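Local coordinates for protein quinone oxidoreductase (Thermus thermophilus, PDB 1IZ0) that binds NADPH and probably uses it as the electron donor for the reduction of quinones, at residues L43-A48 with A284-L289; A171-T176 with K185-L190. All blocks are in the same frame, centred on the assembly; numbering follows the deposited sequence.

Overall arrangement
Contact 1 and contact 2 hold different parts of the chain: their centres lie about 32 Å apart and their nearest atoms about 18 Å. Contact 1 links helix 39-46 to helix 282-288 through one side chain from each, across more than 230 residues, so it joins early and late parts of the chain; contact 2 is nested within that loop and spans a single helix at an edge strand, 173-176, of the parallel nucleotide-binding sheet. Both are partly buried, contact 2 lying farther from the centre of the chain. Each pairs a charged residue with an aromatic one, but in contact 1 a cation sits over a phenyl face, whereas in contact 2 two carboxylates meet an indole, one at its N-H and one over its face.

Contact 1 (L43-A48 with A284-L289); sequences LMRLGA and AAFRAL
Arg45 NH1 is gripped by two groups: the aromatic face of Phe286 and the carboxylate of Glu283, which makes a salt bridge with it. The nitrogen stands 3.3 Å from Phe286 CG, above the ring and displaced toward its rim. The guanidinium is turned edge-on, its plane 81° from that of the ring, so that NH1 rather than the flat of the group leads the approach. Arg45 CZ lies 4.6 Å from the Phe286 ring centroid and 14° off the ring normal, a cation-pi interaction. Phenylalanine suits the place because its electron-rich face can receive a positive charge while the rest of the ring packs on Pro59, Leu81 and Leu13.

The arginine chain comes from helix 39-46, and Arg45 CD already touches the ring, 3.5 Å from Phe286 CE1, in a CH-pi contact. A bend at the third torsion (chi3 60°) turns NE and the guanidinium from CD and brings NH1 over the same face. The other terminal nitrogen, NH2, donates to the carbonyl of Gly11.

Just beyond Arg45 the helix closes in a Schellman motif. Ala48 N reaches back to Leu43 O at 2.8 Å, and Gly47, as the C-prime residue, supplies the positive phi that glycine tolerates easily.

With Arg45 CA and Phe286 CA 10.0 Å apart, the helices meet here through one long side chain and one ring. Glu283 probably balances part of the charge that the ring face receives, and its salt bridge, with the Gly11 carbonyl, fixes how the guanidinium stands over Phe286.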
loop_
_atom_site.group_PDB
_atom_site.type_symbol
_atom_site.label_atom_id
_atom_site.label_comp_id
_atom_site.label_asym_id
_atom_site.label_seq_id
_atom_site.Cartn_x
_atom_site.Cartn_y
_atom_site.Cartn_z
ATOM N N LEU A 43 9.880 3.238 -8.246
ATOM C CA LEU A 43 9.591 3.567 -9.640
ATOM C C LEU A 43 9.785 5.048 -9.930
ATOM O O LEU A 43 10.174 5.431 -11.033
ATOM C CB LEU A 43 8.157 3.163 -10.004
ATOM C CG LEU A 43 7.887 1.657 -10.010
ATOM C CD1 LEU A 43 6.445 1.392 -10.414
ATOM C CD2 LEU A 43 8.848 0.974 -10.981
HETATM N N MSE A 44 9.510 5.885 -8.939
HETATM C CA MSE A 44 9.655 7.319 -9.116
HETATM C C MSE A 44 11.111 7.739 -9.249
HETATM O O MSE A 44 11.407 8.753 -9.873
HETATM C CB MSE A 44 8.990 8.062 -7.958
HETATM C CG MSE A 44 7.706 8.752 -8.366
HETATM SE SE MSE A 44 6.631 9.285 -6.857
HETATM C CE MSE A 44 7.866 10.545 -6.040
ATOM N N ARG A 45 12.017 6.966 -8.654
ATOM C CA ARG A 45 13.447 7.264 -8.745
ATOM C C ARG A 45 13.942 6.951 -10.148
ATOM O O ARG A 45 14.969 7.470 -10.589
ATOM C CB ARG A 45 14.251 6.414 -7.757
ATOM C CG ARG A 45 14.162 6.862 -6.333
ATOM C CD ARG A 45 15.014 5.978 -5.437
ATOM N NE ARG A 45 16.432 5.994 -5.800
ATOM C CZ ARG A 45 17.398 5.564 -4.997
ATOM N NH1 ARG A 45 17.085 5.092 -3.799
ATOM N NH2 ARG A 45 18.670 5.600 -5.383
ATOM N N LEU A 46 13.213 6.081 -10.841
ATOM C CA LEU A 46 13.583 5.683 -12.193
ATOM C C LEU A 46 12.777 6.434 -13.241
ATOM O O LEU A 46 13.020 6.290 -14.438
ATOM C CB LEU A 46 13.369 4.179 -12.378
ATOM C CG LEU A 46 13.988 3.249 -11.334
ATOM C CD1 LEU A 46 13.739 1.804 -11.747
ATOM C CD2 LEU A 46 15.479 3.517 -11.211
ATOM N N GLY A 47 11.821 7.239 -12.787
ATOM C CA GLY A 47 10.987 7.985 -13.708
ATOM C C GLY A 47 10.041 7.043 -14.429
ATOM O O GLY A 47 9.601 7.317 -15.550
ATOM N N ALA A 48 9.719 5.930 -13.774
ATOM C CA ALA A 48 8.833 4.926 -14.355
ATOM C C ALA A 48 7.479 4.827 -13.653
ATOM O O ALA A 48 6.803 3.807 -13.761
ATOM C CB ALA A 48 9.520 3.569 -14.334
ATOM N N ALA A 284 19.766 1.348 1.629
ATOM C CA ALA A 284 19.498 -0.041 1.974
ATOM C C ALA A 284 17.986 -0.304 1.998
ATOM O O ALA A 284 17.515 -1.317 1.467
ATOM C CB ALA A 284 20.111 -0.366 3.339
ATOM N N ALA A 285 17.228 0.608 2.609
ATOM C CA ALA A 285 15.773 0.459 2.701
ATOM C C ALA A 285 15.133 0.384 1.319
ATOM O O ALA A 285 14.208 -0.394 1.102
ATOM C CB ALA A 285 15.174 1.612 3.491
ATOM N N PHE A 286 15.620 1.200 0.389
ATOM C CA PHE A 286 15.101 1.199 -0.975
ATOM C C PHE A 286 15.349 -0.141 -1.660
ATOM O O PHE A 286 14.527 -0.593 -2.460
ATOM C CB PHE A 286 15.741 2.326 -1.790
ATOM C CG PHE A 286 14.915 3.587 -1.826
ATOM C CD1 PHE A 286 13.830 3.700 -2.698
ATOM C CD2 PHE A 286 15.199 4.648 -0.967
ATOM C CE1 PHE A 286 13.040 4.852 -2.715
ATOM C CE2 PHE A 286 14.417 5.804 -0.977
ATOM C CZ PHE A 286 13.332 5.903 -1.855
ATOM N N ARG A 287 16.483 -0.774 -1.355
ATOM C CA ARG A 287 16.793 -2.073 -1.950
ATOM C C ARG A 287 15.883 -3.137 -1.344
ATOM O O ARG A 287 15.509 -4.098 -2.016
ATOM C CB ARG A 287 18.263 -2.454 -1.714
ATOM C CG ARG A 287 19.274 -1.642 -2.537
ATOM C CD ARG A 287 20.702 -2.186 -2.392
ATOM N NE ARG A 287 21.535 -1.376 -1.499
ATOM C CZ ARG A 287 21.980 -1.782 -0.313
ATOM N NH1 ARG A 287 21.675 -2.997 0.132
ATOM N NH2 ARG A 287 22.725 -0.975 0.432
ATOM N N ALA A 288 15.523 -2.959 -0.073
ATOM C CA ALA A 288 14.649 -3.903 0.606
ATOM C C ALA A 288 13.293 -3.964 -0.092
ATOM O O ALA A 288 12.574 -4.959 0.013
ATOM C CB ALA A 288 14.474 -3.501 2.053
ATOM N N LEU A 289 12.943 -2.891 -0.798
ATOM C CA LEU A 289 11.686 -2.837 -1.533
ATOM C C LEU A 289 11.760 -3.839 -2.678
ATOM O O LEU A 289 10.740 -4.339 -3.146
ATOM C CB LEU A 289 11.458 -1.434 -2.110
ATOM C CG LEU A 289 11.162 -0.303 -1.121
ATOM C CD1 LEU A 289 11.317 1.051 -1.818
ATOM C CD2 LEU A 289 9.752 -0.481 -0.552
#

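Contact 2 (A171-T176 with K185-L190); sequences AEEAAT and KAWGGL
A hydrogen bond at the indole N-H and van der Waals packing of a glutamate chain and its carboxylate join Trp187 to Glu173 and Glu172 at an edge strand of the parallel sheet, where the chain leaving helix 180-186 sets Trp187 against these two side chains. Trp187 NE1 donates to Glu173 OE1 at 2.6 Å, close to straight (161°). The acceptor lies almost in the ring plane, but the donor meets the carboxylate from above its own plane. Glu173 OE2, in turn, forms a salt bridge with Arg183 of the intervening helix, so one carboxylate serves both a neutral donor and a cation.

Glu172 approaches differently. Its CB meets the CZ2-CH2 rim, 3.6 Å from Trp187 CH2. With CG anti to the backbone N (chi1 179°), the extended chain climbs from there and carries the carboxylate over the face near that rim, its plane 24° from the ring; Glu172 OE1 stands 3.7 Å from Trp187 CZ2. Glutamate is long enough for this, and the closeness of an anion to a pi face is probably offset by Arg152, which salt-bridges OE1 and makes a cation-pi contact with Trp187. Tryptophan suits its place by offering an N-H at its edge for Glu173 and a broad surface for Glu172, Arg152 and Leu154.

Directly after it, Gly188 has positive phi and ends the helix in a Schellman motif, its N bonded to Lys185 O at 3.0 Å. Gly189 also has positive phi, with backbone angles at which a CB would jam against the preceding carbonyl O. Lys128 NZ binds the carbonyls of Trp187 and Gly189. The whole is a beta-alpha-beta crossover, from edge strand 173-176 through helix 180-186 to central strand 190-195, of the Rossmann-type NADPH-binding domain of zinc-binding-dehydrogenase relatives.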
loop_
_atom_site.group_PDB
_atom_site.type_symbol
_atom_site.label_atom_id
_atom_site.label_comp_id
_atom_site.label_asym_id
_atom_site.label_seq_id
_atom_site.Cartn_x
_atom_site.Cartn_y
_atom_site.Cartn_z
ATOM N N ALA A 171 -6.899 -15.326 6.463
ATOM C CA ALA A 171 -7.202 -15.963 5.180
ATOM C C ALA A 171 -7.788 -17.356 5.403
ATOM O O ALA A 171 -7.340 -18.080 6.288
ATOM C CB ALA A 171 -5.949 -16.057 4.326
ATOM N N GLU A 172 -8.788 -17.718 4.599
ATOM C CA GLU A 172 -9.449 -19.027 4.686
ATOM C C GLU A 172 -8.461 -20.105 4.242
ATOM O O GLU A 172 -8.430 -21.208 4.791
ATOM C CB GLU A 172 -10.708 -19.025 3.802
ATOM C CG GLU A 172 -11.498 -20.331 3.763
ATOM C CD GLU A 172 -12.871 -20.174 3.090
ATOM O OE1 GLU A 172 -13.301 -21.103 2.373
ATOM O OE2 GLU A 172 -13.533 -19.131 3.287
ATOM N N GLU A 173 -7.653 -19.781 3.242
ATOM C CA GLU A 173 -6.625 -20.692 2.753
ATOM C C GLU A 173 -5.504 -19.823 2.221
ATOM O O GLU A 173 -5.744 -18.684 1.814
ATOM C CB GLU A 173 -7.147 -21.591 1.630
ATOM C CG GLU A 173 -8.141 -22.656 2.078
ATOM C CD GLU A 173 -8.379 -23.714 1.009
ATOM O OE1 GLU A 173 -8.663 -23.343 -0.150
ATOM O OE2 GLU A 173 -8.288 -24.917 1.327
ATOM N N ALA A 174 -4.286 -20.351 2.241
ATOM C CA ALA A 174 -3.118 -19.635 1.735
ATOM C C ALA A 174 -2.445 -20.594 0.763
ATOM O O ALA A 174 -2.342 -21.784 1.050
ATOM C CB ALA A 174 -2.170 -19.278 2.880
ATOM N N ALA A 175 -1.994 -20.097 -0.385
ATOM C CA ALA A 175 -1.382 -20.985 -1.364
ATOM C C ALA A 175 -0.282 -20.346 -2.200
ATOM O O ALA A 175 -0.228 -19.130 -2.347
ATOM C CB ALA A 175 -2.462 -21.540 -2.278
ATOM N N THR A 176 0.603 -21.174 -2.748
ATOM C CA THR A 176 1.669 -20.662 -3.593
ATOM C C THR A 176 1.012 -20.370 -4.936
ATOM O O THR A 176 -0.043 -20.927 -5.252
ATOM C CB THR A 176 2.785 -21.697 -3.794
ATOM O OG1 THR A 176 2.225 -22.884 -4.360
ATOM C CG2 THR A 176 3.457 -22.034 -2.464
ATOM N N LYS A 185 -10.593 -23.250 -8.255
ATOM C CA LYS A 185 -11.596 -24.207 -8.705
ATOM C C LYS A 185 -12.298 -24.830 -7.486
ATOM O O LYS A 185 -13.522 -25.004 -7.471
ATOM C CB LYS A 185 -10.933 -25.301 -9.564
ATOM N N ALA A 186 -11.522 -25.152 -6.458
ATOM C CA ALA A 186 -12.094 -25.748 -5.252
ATOM C C ALA A 186 -13.046 -24.776 -4.550
ATOM O O ALA A 186 -13.963 -25.190 -3.843
ATOM C CB ALA A 186 -10.978 -26.173 -4.295
ATOM N N TRP A 187 -12.825 -23.482 -4.758
ATOM C CA TRP A 187 -13.651 -22.447 -4.152
ATOM C C TRP A 187 -14.866 -22.114 -5.004
ATOM O O TRP A 187 -15.720 -21.314 -4.595
ATOM C CB TRP A 187 -12.826 -21.180 -3.955
ATOM C CG TRP A 187 -11.987 -21.170 -2.715
ATOM C CD1 TRP A 187 -11.188 -22.178 -2.246
ATOM C CD2 TRP A 187 -11.840 -20.079 -1.804
ATOM N NE1 TRP A 187 -10.553 -21.777 -1.089
ATOM C CE2 TRP A 187 -10.937 -20.492 -0.797
ATOM C CE3 TRP A 187 -12.383 -18.788 -1.738
ATOM C CZ2 TRP A 187 -10.566 -19.658 0.268
ATOM C CZ3 TRP A 187 -12.011 -17.956 -0.673
ATOM C CH2 TRP A 187 -11.113 -18.398 0.311
ATOM N N GLY A 188 -14.933 -22.721 -6.186
ATOM C CA GLY A 188 -16.040 -22.469 -7.085
ATOM C C GLY A 188 -15.800 -21.180 -7.848
ATOM O O GLY A 188 -16.739 -20.548 -8.339
ATOM N N GLY A 189 -14.532 -20.793 -7.958
ATOM C CA GLY A 189 -14.194 -19.565 -8.656
ATOM C C GLY A 189 -14.248 -18.376 -7.710
ATOM O O GLY A 189 -14.974 -18.390 -6.709
ATOM N N LEU A 190 -13.490 -17.335 -8.027
ATOM C CA LEU A 190 -13.455 -16.158 -7.183
ATOM C C LEU A 190 -14.361 -15.039 -7.679
ATOM O O LEU A 190 -14.637 -14.924 -8.878
ATOM C CB LEU A 190 -12.016 -15.650 -7.083
ATOM C CG LEU A 190 -11.030 -16.730 -6.636
ATOM C CD1 LEU A 190 -9.617 -16.228 -6.800
ATOM C CD2 LEU A 190 -11.312 -17.111 -5.187
#